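Local coordinates for fatty acid synthase 1, isoform A (Drosophila melanogaster, PDB 6FN6), which probably builds long-chain saturated fatty acids from acetyl-CoA and malonyl-CoA with NADPH, the piece here being the dehydratase, enoylreductase and ketoreductase region, at residues K303-E308 with T334-V339. Numbering follows the deposited sequence.
Sequences KLKGVE and TGDVAV
The methylene chain of Lys-305 passes alongside OD2 of the Asp-336 carboxylate, over one face and slanting down toward its plane, while OD1 forms a salt bridge with Arg-359. These two side chains lie on adjacent parallel strands of a beta-alpha-beta unit, in a mixed sheet whose place after the dehydratase is consistent with the non-catalytic pseudo-methyltransferase domain of animal synthases. With CG anti to the backbone N (chi1 -168°) and the chain extended beyond it, Lys-305 runs level with Asp-336, its CE 3.4 Å from Asp-336 OD2. Its NZ stays 4.6 Å from Asp-336 OD2, too far to pair with it directly, and is instead held by a salt bridge to Glu-371 and a hydrogen bond to the carbonyl O of Gln-372. An alanine in place of Lys-305 is likely to leave Glu-371 without this charged mate and to uncover one flank of the Asp-336 carboxylate. Side chains alternate along each strand, and on the other face of the sheet Leu-304 and Val-337 pack against helix 320-329, and the carboxylate of Glu-308 meets Arg-313 and the backbone N of Val-319. Five backbone hydrogen bonds fix the register; the straightest joins Gly-306 N to Asp-336 O (3.0 Å, 175° at the hydrogen), with the donor above the carbonyl plane.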
ATOM      1  N   LYS A 303     -61.564  32.766   2.291  1.00 65.87           N
ATOM      2  CA  LYS A 303     -61.792  32.027   1.053  1.00 67.67           C
ATOM      3  C   LYS A 303     -62.370  32.942  -0.022  1.00 66.54           C
ATOM      4  O   LYS A 303     -63.255  33.755   0.248  1.00 70.09           O
ATOM      5  CB  LYS A 303     -62.741  30.847   1.285  1.00 71.41           C
ATOM      6  CG  LYS A 303     -62.064  29.533   1.649  1.00 75.25           C
ATOM      7  CD  LYS A 303     -61.796  29.418   3.140  1.00 78.65           C
ATOM      8  CE  LYS A 303     -61.191  28.065   3.493  1.00 81.45           C
ATOM      9  NZ  LYS A 303     -60.985  27.900   4.959  1.00 81.98           N
ATOM     10  N   LEU A 304     -61.854  32.804  -1.240  1.00 49.52           N
ATOM     11  CA  LEU A 304     -62.305  33.609  -2.372  1.00 50.05           C
ATOM     12  C   LEU A 304     -62.935  32.731  -3.455  1.00 53.58           C
ATOM     13  O   LEU A 304     -62.263  31.889  -4.052  1.00 54.72           O
ATOM     14  CB  LEU A 304     -61.139  34.404  -2.954  1.00 47.99           C
ATOM     15  CG  LEU A 304     -61.525  35.684  -3.697  1.00 50.25           C
ATOM     16  CD1 LEU A 304     -61.998  36.743  -2.716  1.00 51.76           C
ATOM     17  CD2 LEU A 304     -60.358  36.197  -4.525  1.00 50.00           C
ATOM     18  N   LYS A 305     -64.226  32.931  -3.700  1.00 57.70           N
ATOM     19  CA  LYS A 305     -64.974  32.113  -4.653  1.00 58.97           C
ATOM     20  C   LYS A 305     -65.088  32.799  -6.013  1.00 56.99           C
ATOM     21  O   LYS A 305     -65.389  33.987  -6.093  1.00 57.24           O
ATOM     22  CB  LYS A 305     -66.370  31.807  -4.106  1.00 61.07           C
ATOM     23  CG  LYS A 305     -67.123  30.732  -4.877  1.00 63.81           C
ATOM     24  CD  LYS A 305     -68.488  30.470  -4.255  1.00 65.61           C
ATOM     25  CE  LYS A 305     -69.153  29.238  -4.847  1.00 67.91           C
ATOM     26  NZ  LYS A 305     -70.583  29.133  -4.437  1.00 70.26           N
ATOM     27  N   GLY A 306     -64.843  32.043  -7.079  1.00 58.44           N
ATOM     28  CA  GLY A 306     -64.958  32.568  -8.429  1.00 60.11           C
ATOM     29  C   GLY A 306     -65.256  31.501  -9.466  1.00 62.95           C
ATOM     30  O   GLY A 306     -65.097  30.310  -9.204  1.00 63.86           O
ATOM     31  N   VAL A 307     -65.703  31.926 -10.644  1.00 61.68           N
ATOM     32  CA  VAL A 307     -65.997  31.000 -11.732  1.00 63.44           C
ATOM     33  C   VAL A 307     -65.542  31.587 -13.065  1.00 62.09           C
ATOM     34  O   VAL A 307     -65.350  32.797 -13.186  1.00 57.11           O
ATOM     35  CB  VAL A 307     -67.500  30.652 -11.781  1.00 63.73           C
ATOM     36  CG1 VAL A 307     -67.939  29.991 -10.484  1.00 62.58           C
ATOM     37  CG2 VAL A 307     -68.335  31.896 -12.056  1.00 65.81           C
ATOM     38  N   GLU A 308     -65.372  30.722 -14.061  1.00 68.97           N
ATOM     39  CA  GLU A 308     -65.031  31.160 -15.411  1.00 69.01           C
ATOM     40  C   GLU A 308     -65.994  30.572 -16.434  1.00 71.68           C
ATOM     41  O   GLU A 308     -66.089  29.354 -16.588  1.00 76.44           O
ATOM     42  CB  GLU A 308     -63.594  30.770 -15.766  1.00 69.89           C
ATOM     43  CG  GLU A 308     -63.300  30.803 -17.266  1.00 74.23           C
ATOM     44  CD  GLU A 308     -61.825  30.645 -17.584  1.00 77.33           C
ATOM     45  OE1 GLU A 308     -61.099  30.023 -16.779  1.00 76.95           O
ATOM     46  OE2 GLU A 308     -61.388  31.142 -18.645  1.00 80.55           O
ATOM     47  N   THR A 334     -57.375  30.904   0.438  1.00 61.95           N
ATOM     48  CA  THR A 334     -57.576  29.790  -0.480  1.00 63.27           C
ATOM     49  C   THR A 334     -58.736  30.110  -1.414  1.00 55.95           C
ATOM     50  O   THR A 334     -59.623  30.888  -1.064  1.00 57.31           O
ATOM     51  CB  THR A 334     -57.853  28.475   0.270  1.00 68.69           C
ATOM     52  OG1 THR A 334     -58.895  28.677   1.232  1.00 68.94           O
ATOM     53  CG2 THR A 334     -56.597  27.996   0.978  1.00 69.34           C
ATOM     54  N   GLY A 335     -58.726  29.511  -2.600  1.00 57.94           N
ATOM     55  CA  GLY A 335     -59.697  29.843  -3.624  1.00 52.08           C
ATOM     56  C   GLY A 335     -60.611  28.703  -4.024  1.00 47.72           C
ATOM     57  O   GLY A 335     -60.202  27.543  -4.055  1.00 47.26           O
ATOM     58  N   ASP A 336     -61.863  29.044  -4.315  1.00 65.02           N
ATOM     59  CA  ASP A 336     -62.816  28.096  -4.873  1.00 68.86           C
ATOM     60  C   ASP A 336     -63.147  28.514  -6.297  1.00 65.62           C
ATOM     61  O   ASP A 336     -64.116  29.233  -6.531  1.00 66.86           O
ATOM     62  CB  ASP A 336     -64.088  28.034  -4.030  1.00 77.37           C
ATOM     63  CG  ASP A 336     -65.153  27.150  -4.648  1.00 82.30           C
ATOM     64  OD1 ASP A 336     -64.791  26.209  -5.386  1.00 82.56           O
ATOM     65  OD2 ASP A 336     -66.352  27.390  -4.389  1.00 83.07           O
ATOM     66  N   VAL A 337     -62.333  28.064  -7.244  1.00 54.14           N
ATOM     67  CA  VAL A 337     -62.504  28.439  -8.640  1.00 49.71           C
ATOM     68  C   VAL A 337     -63.082  27.263  -9.411  1.00 50.50           C
ATOM     69  O   VAL A 337     -62.667  26.121  -9.221  1.00 51.98           O
ATOM     70  CB  VAL A 337     -61.174  28.907  -9.259  1.00 46.75           C
ATOM     71  CG1 VAL A 337     -61.370  29.304 -10.718  1.00 46.19           C
ATOM     72  CG2 VAL A 337     -60.595  30.062  -8.462  1.00 42.49           C
ATOM     73  N   ALA A 338     -64.050  27.550 -10.272  1.00 66.89           N
ATOM     74  CA  ALA A 338     -64.689  26.523 -11.083  1.00 69.78           C
ATOM     75  C   ALA A 338     -64.804  26.988 -12.527  1.00 74.30           C
ATOM     76  O   ALA A 338     -64.784  28.187 -12.805  1.00 73.58           O
ATOM     77  CB  ALA A 338     -66.060  26.178 -10.524  1.00 70.35           C
ATOM     78  N   VAL A 339     -64.914  26.034 -13.445  1.00 76.64           N
ATOM     79  CA  VAL A 339     -65.148  26.354 -14.844  1.00 76.26           C
ATOM     80  C   VAL A 339     -66.557  25.909 -15.205  1.00 81.07           C
ATOM     81  O   VAL A 339     -66.899  24.732 -15.093  1.00 82.94           O
ATOM     82  CB  VAL A 339     -64.104  25.694 -15.762  1.00 77.89           C
ATOM     83  CG1 VAL A 339     -64.343  26.085 -17.217  1.00 78.19           C
ATOM     84  CG2 VAL A 339     -62.697  26.079 -15.330  1.00 75.11           C
TER